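5-oxoprolinase subunit C (Escherichia coli, PDB 5DUD) catalyses, as one subunit of 5-oxoprolinase, the ATP-driven cleavage of 5-oxoproline to L-glutamate, releasing ADP and inorganic phosphate. Local coordinates at residues 105-113 with 268-276. Numbering follows the deposited sequence.
Sequences PQHGMRSYL and HLAQIPLGQ
Two backbone N-H groups converge on the side-chain oxygen of Gln271: Met109 N gives an almost straight bond to OE1 (3.2 Å, 170° at the hydrogen) in the plane of the amide, while Arg110 N adds a weak, bent one. The other half of the same amide turns to the strand's carbonyl, NE2 donating to Arg110 O at 3.2 Å, so that the glutamine pairs with both N-H and C=O of Arg110, as a peptide group can. Its chain is bent at chi2 (-50°), which folds the amide back against residues 109-110, and NE2 also donates to Asp33 OD2, its strongest polar partner, which helps fix the amide's rotation. Within the carboxyltransferase region, a family grouped with the cyclophilin-like folds, the contact joins strand 110-115, the middle strand of a five-stranded antiparallel sheet, to helix 266-271, which leads into strand 277-282 of the seven-stranded sheet. Beside the amide, Ala270 O lies at the edge of the Arg110 guanidinium, near its plane, and takes a bent bond from NH1 (2.7 Å). Met109 curls over the helix end instead, with CB 3.4 Å from Ala270 O and CG 3.8 Å from Pro273 CA. At Gly108, CA makes a C-H...O contact with Gln271 O.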
ATOM      1  N   PRO A 105       9.076  -0.017 -24.805  1.00 36.90           N
ATOM      2  CA  PRO A 105       8.482   1.235 -25.307  1.00 36.89           C
ATOM      3  C   PRO A 105       9.403   2.459 -25.186  1.00 41.28           C
ATOM      4  O   PRO A 105      10.233   2.522 -24.281  1.00 40.88           O
ATOM      5  CB  PRO A 105       7.235   1.399 -24.440  1.00 37.58           C
ATOM      6  CG  PRO A 105       7.549   0.722 -23.178  1.00 41.40           C
ATOM      7  CD  PRO A 105       8.516  -0.386 -23.488  1.00 37.53           C
ATOM      8  N   GLN A 106       9.237   3.429 -26.102  1.00 38.22           N
ATOM      9  CA  GLN A 106      10.018   4.675 -26.123  1.00 38.69           C
ATOM     10  C   GLN A 106       9.394   5.711 -25.186  1.00 41.67           C
ATOM     11  O   GLN A 106      10.125   6.438 -24.515  1.00 41.52           O
ATOM     12  CB  GLN A 106      10.108   5.248 -27.548  1.00 41.19           C
ATOM     13  CG  GLN A 106      10.790   4.336 -28.566  1.00 55.21           C
ATOM     14  CD  GLN A 106      10.368   4.702 -29.969  1.00 73.00           C
ATOM     15  OE1 GLN A 106      10.617   5.816 -30.439  1.00 69.37           O
ATOM     16  NE2 GLN A 106       9.679   3.800 -30.660  1.00 63.99           N
ATOM     17  N   HIS A 107       8.046   5.779 -25.159  1.00 37.26           N
ATOM     18  CA  HIS A 107       7.270   6.677 -24.296  1.00 36.27           C
ATOM     19  C   HIS A 107       6.476   5.816 -23.309  1.00 37.84           C
ATOM     20  O   HIS A 107       5.893   4.810 -23.719  1.00 37.20           O
ATOM     21  CB  HIS A 107       6.323   7.571 -25.129  1.00 37.51           C
ATOM     22  CG  HIS A 107       6.803   7.865 -26.518  1.00 42.21           C
ATOM     23  ND1 HIS A 107       6.088   7.450 -27.627  1.00 44.27           N
ATOM     24  CD2 HIS A 107       7.926   8.496 -26.932  1.00 45.17           C
ATOM     25  CE1 HIS A 107       6.784   7.855 -28.679  1.00 44.96           C
ATOM     26  NE2 HIS A 107       7.900   8.486 -28.308  1.00 45.89           N
ATOM     27  N   GLY A 108       6.447   6.212 -22.037  1.00 32.95           N
ATOM     28  CA  GLY A 108       5.732   5.484 -20.998  1.00 31.41           C
ATOM     29  C   GLY A 108       6.575   4.435 -20.296  1.00 34.20           C
ATOM     30  O   GLY A 108       7.768   4.296 -20.581  1.00 34.51           O
ATOM     31  N   MET A 109       5.951   3.694 -19.371  1.00 29.18           N
ATOM     32  CA  MET A 109       6.608   2.643 -18.586  1.00 28.50           C
ATOM     33  C   MET A 109       5.768   1.373 -18.493  1.00 31.61           C
ATOM     34  O   MET A 109       6.240   0.315 -18.903  1.00 31.48           O
ATOM     35  CB  MET A 109       6.903   3.136 -17.155  1.00 30.40           C
ATOM     36  CG  MET A 109       8.122   4.010 -17.042  1.00 34.51           C
ATOM     37  SD  MET A 109       9.683   3.090 -17.034  1.00 39.26           S
ATOM     38  CE  MET A 109       9.558   2.237 -15.464  1.00 35.36           C
ATOM     39  N   ARG A 110       4.559   1.454 -17.900  1.00 27.22           N
ATOM     40  CA  ARG A 110       3.713   0.279 -17.671  1.00 26.51           C
ATOM     41  C   ARG A 110       2.609   0.088 -18.732  1.00 30.44           C
ATOM     42  O   ARG A 110       1.950   1.046 -19.126  1.00 30.05           O
ATOM     43  CB  ARG A 110       3.094   0.343 -16.267  1.00 25.70           C
ATOM     44  CG  ARG A 110       4.122   0.023 -15.178  1.00 32.80           C
ATOM     45  CD  ARG A 110       3.865   0.711 -13.855  1.00 37.68           C
ATOM     46  NE  ARG A 110       5.010   0.571 -12.946  1.00 44.57           N
ATOM     47  CZ  ARG A 110       6.042   1.414 -12.844  1.00 56.74           C
ATOM     48  NH1 ARG A 110       6.102   2.507 -13.602  1.00 42.96           N
ATOM     49  NH2 ARG A 110       7.022   1.172 -11.978  1.00 42.65           N
ATOM     50  N   SER A 111       2.412  -1.176 -19.170  1.00 27.11           N
ATOM     51  CA  SER A 111       1.415  -1.594 -20.161  1.00 27.10           C
ATOM     52  C   SER A 111       0.529  -2.682 -19.561  1.00 30.76           C
ATOM     53  O   SER A 111       1.005  -3.464 -18.742  1.00 30.27           O
ATOM     54  CB  SER A 111       2.113  -2.106 -21.422  1.00 31.41           C
ATOM     55  OG  SER A 111       1.227  -2.254 -22.522  1.00 41.85           O
ATOM     56  N   TYR A 112      -0.753  -2.735 -19.957  1.00 27.44           N
ATOM     57  CA  TYR A 112      -1.696  -3.719 -19.410  1.00 27.36           C
ATOM     58  C   TYR A 112      -2.290  -4.597 -20.513  1.00 32.13           C
ATOM     59  O   TYR A 112      -2.491  -4.126 -21.627  1.00 31.72           O
ATOM     60  CB  TYR A 112      -2.807  -3.014 -18.615  1.00 28.13           C
ATOM     61  CG  TYR A 112      -2.249  -2.215 -17.460  1.00 29.14           C
ATOM     62  CD1 TYR A 112      -1.665  -0.971 -17.669  1.00 30.88           C
ATOM     63  CD2 TYR A 112      -2.195  -2.750 -16.179  1.00 29.62           C
ATOM     64  CE1 TYR A 112      -1.046  -0.280 -16.634  1.00 31.19           C
ATOM     65  CE2 TYR A 112      -1.606  -2.053 -15.127  1.00 30.05           C
ATOM     66  CZ  TYR A 112      -1.031  -0.816 -15.360  1.00 37.17           C
ATOM     67  OH  TYR A 112      -0.451  -0.100 -14.339  1.00 38.35           O
ATOM     68  N   LEU A 113      -2.552  -5.878 -20.192  1.00 29.48           N
ATOM     69  CA  LEU A 113      -3.114  -6.857 -21.120  1.00 30.22           C
ATOM     70  C   LEU A 113      -4.291  -7.594 -20.461  1.00 34.93           C
ATOM     71  O   LEU A 113      -4.089  -8.346 -19.508  1.00 34.19           O
ATOM     72  CB  LEU A 113      -2.018  -7.849 -21.557  1.00 30.69           C
ATOM     73  CG  LEU A 113      -2.458  -9.037 -22.419  1.00 36.30           C
ATOM     74  CD1 LEU A 113      -3.191  -8.574 -23.662  1.00 36.76           C
ATOM     75  CD2 LEU A 113      -1.279  -9.888 -22.812  1.00 39.28           C
ATOM     76  N   HIS A 268      -0.750   9.286 -13.755  1.00 23.22           N
ATOM     77  CA  HIS A 268       0.375   9.893 -14.479  1.00 23.27           C
ATOM     78  C   HIS A 268       1.751   9.410 -13.963  1.00 27.17           C
ATOM     79  O   HIS A 268       2.663   9.247 -14.772  1.00 26.81           O
ATOM     80  CB  HIS A 268       0.338  11.430 -14.410  1.00 24.37           C
ATOM     81  CG  HIS A 268      -0.764  12.066 -15.197  1.00 27.84           C
ATOM     82  ND1 HIS A 268      -0.501  12.790 -16.344  1.00 30.23           N
ATOM     83  CD2 HIS A 268      -2.094  12.097 -14.959  1.00 29.18           C
ATOM     84  CE1 HIS A 268      -1.673  13.229 -16.771  1.00 29.70           C
ATOM     85  NE2 HIS A 268      -2.659  12.849 -15.959  1.00 29.43           N
ATOM     86  N   LEU A 269       1.898   9.191 -12.635  1.00 23.93           N
ATOM     87  CA  LEU A 269       3.167   8.744 -12.015  1.00 24.09           C
ATOM     88  C   LEU A 269       3.662   7.412 -12.626  1.00 27.99           C
ATOM     89  O   LEU A 269       4.855   7.258 -12.878  1.00 27.93           O
ATOM     90  CB  LEU A 269       3.023   8.570 -10.475  1.00 23.87           C
ATOM     91  CG  LEU A 269       3.275   9.736  -9.487  1.00 28.87           C
ATOM     92  CD1 LEU A 269       4.757  10.149  -9.430  1.00 29.78           C
ATOM     93  CD2 LEU A 269       2.284  10.883  -9.651  1.00 31.38           C
ATOM     94  N   ALA A 270       2.726   6.472 -12.869  1.00 24.23           N
ATOM     95  CA  ALA A 270       2.981   5.128 -13.396  1.00 24.03           C
ATOM     96  C   ALA A 270       3.710   5.124 -14.729  1.00 28.90           C
ATOM     97  O   ALA A 270       4.473   4.192 -14.967  1.00 28.66           O
ATOM     98  CB  ALA A 270       1.665   4.373 -13.554  1.00 24.28           C
ATOM     99  N   GLN A 271       3.460   6.116 -15.606  1.00 26.27           N
ATOM    100  CA  GLN A 271       4.083   6.147 -16.927  1.00 26.93           C
ATOM    101  C   GLN A 271       5.377   6.945 -16.980  1.00 32.62           C
ATOM    102  O   GLN A 271       6.102   6.814 -17.962  1.00 33.01           O
ATOM    103  CB  GLN A 271       3.111   6.714 -17.971  1.00 28.32           C
ATOM    104  CG  GLN A 271       1.781   5.963 -18.116  1.00 39.83           C
ATOM    105  CD  GLN A 271       1.858   4.462 -18.287  1.00 54.77           C
ATOM    106  OE1 GLN A 271       2.876   3.896 -18.693  1.00 50.65           O
ATOM    107  NE2 GLN A 271       0.733   3.792 -18.109  1.00 43.93           N
ATOM    108  N   ILE A 272       5.693   7.748 -15.957  1.00 29.99           N
ATOM    109  CA  ILE A 272       6.902   8.582 -15.977  1.00 30.98           C
ATOM    110  C   ILE A 272       8.187   7.726 -15.990  1.00 35.65           C
ATOM    111  O   ILE A 272       8.450   7.016 -15.018  1.00 34.91           O
ATOM    112  CB  ILE A 272       6.932   9.596 -14.797  1.00 34.21           C
ATOM    113  CG1 ILE A 272       5.925  10.741 -15.057  1.00 34.86           C
ATOM    114  CG2 ILE A 272       8.345  10.190 -14.600  1.00 35.60           C
ATOM    115  CD1 ILE A 272       5.491  11.502 -13.819  1.00 42.46           C
ATOM    116  N   PRO A 273       9.053   7.850 -17.034  1.00 33.35           N
ATOM    117  CA  PRO A 273      10.309   7.071 -17.046  1.00 33.76           C
ATOM    118  C   PRO A 273      11.272   7.404 -15.895  1.00 38.34           C
ATOM    119  O   PRO A 273      11.181   8.473 -15.290  1.00 37.94           O
ATOM    120  CB  PRO A 273      10.940   7.427 -18.399  1.00 36.50           C
ATOM    121  CG  PRO A 273       9.827   7.931 -19.229  1.00 40.68           C
ATOM    122  CD  PRO A 273       8.902   8.624 -18.283  1.00 35.52           C
ATOM    123  N   LEU A 274      12.227   6.498 -15.623  1.00 35.83           N
ATOM    124  CA  LEU A 274      13.176   6.627 -14.506  1.00 36.33           C
ATOM    125  C   LEU A 274      14.205   7.795 -14.632  1.00 41.80           C
ATOM    126  O   LEU A 274      14.882   8.087 -13.647  1.00 41.85           O
ATOM    127  CB  LEU A 274      13.929   5.297 -14.261  1.00 36.48           C
ATOM    128  CG  LEU A 274      13.238   4.354 -13.257  1.00 40.31           C
ATOM    129  CD1 LEU A 274      13.740   2.921 -13.383  1.00 40.57           C
ATOM    130  CD2 LEU A 274      13.417   4.856 -11.826  1.00 43.03           C
ATOM    131  N   GLY A 275      14.302   8.441 -15.794  1.00 39.33           N
ATOM    132  CA  GLY A 275      15.185   9.587 -15.989  1.00 40.65           C
ATOM    133  C   GLY A 275      14.499  10.914 -16.256  1.00 44.91           C
ATOM    134  O   GLY A 275      15.194  11.928 -16.363  1.00 45.95           O
ATOM    135  N   GLN A 276      13.150  10.945 -16.391  1.00 40.28           N
ATOM    136  CA  GLN A 276      12.405  12.171 -16.708  1.00 40.27           C
ATOM    137  C   GLN A 276      11.954  12.930 -15.452  1.00 43.35           C
ATOM    138  O   GLN A 276      11.640  12.304 -14.443  1.00 41.88           O
ATOM    139  CB  GLN A 276      11.173  11.836 -17.567  1.00 40.82           C
ATOM    140  CG  GLN A 276      11.503  11.287 -18.966  1.00 56.85           C
ATOM    141  CD  GLN A 276      11.957  12.366 -19.922  1.00 78.42           C
ATOM    142  OE1 GLN A 276      11.153  12.950 -20.657  1.00 74.27           O
ATOM    143  NE2 GLN A 276      13.252  12.654 -19.944  1.00 72.31           N
TER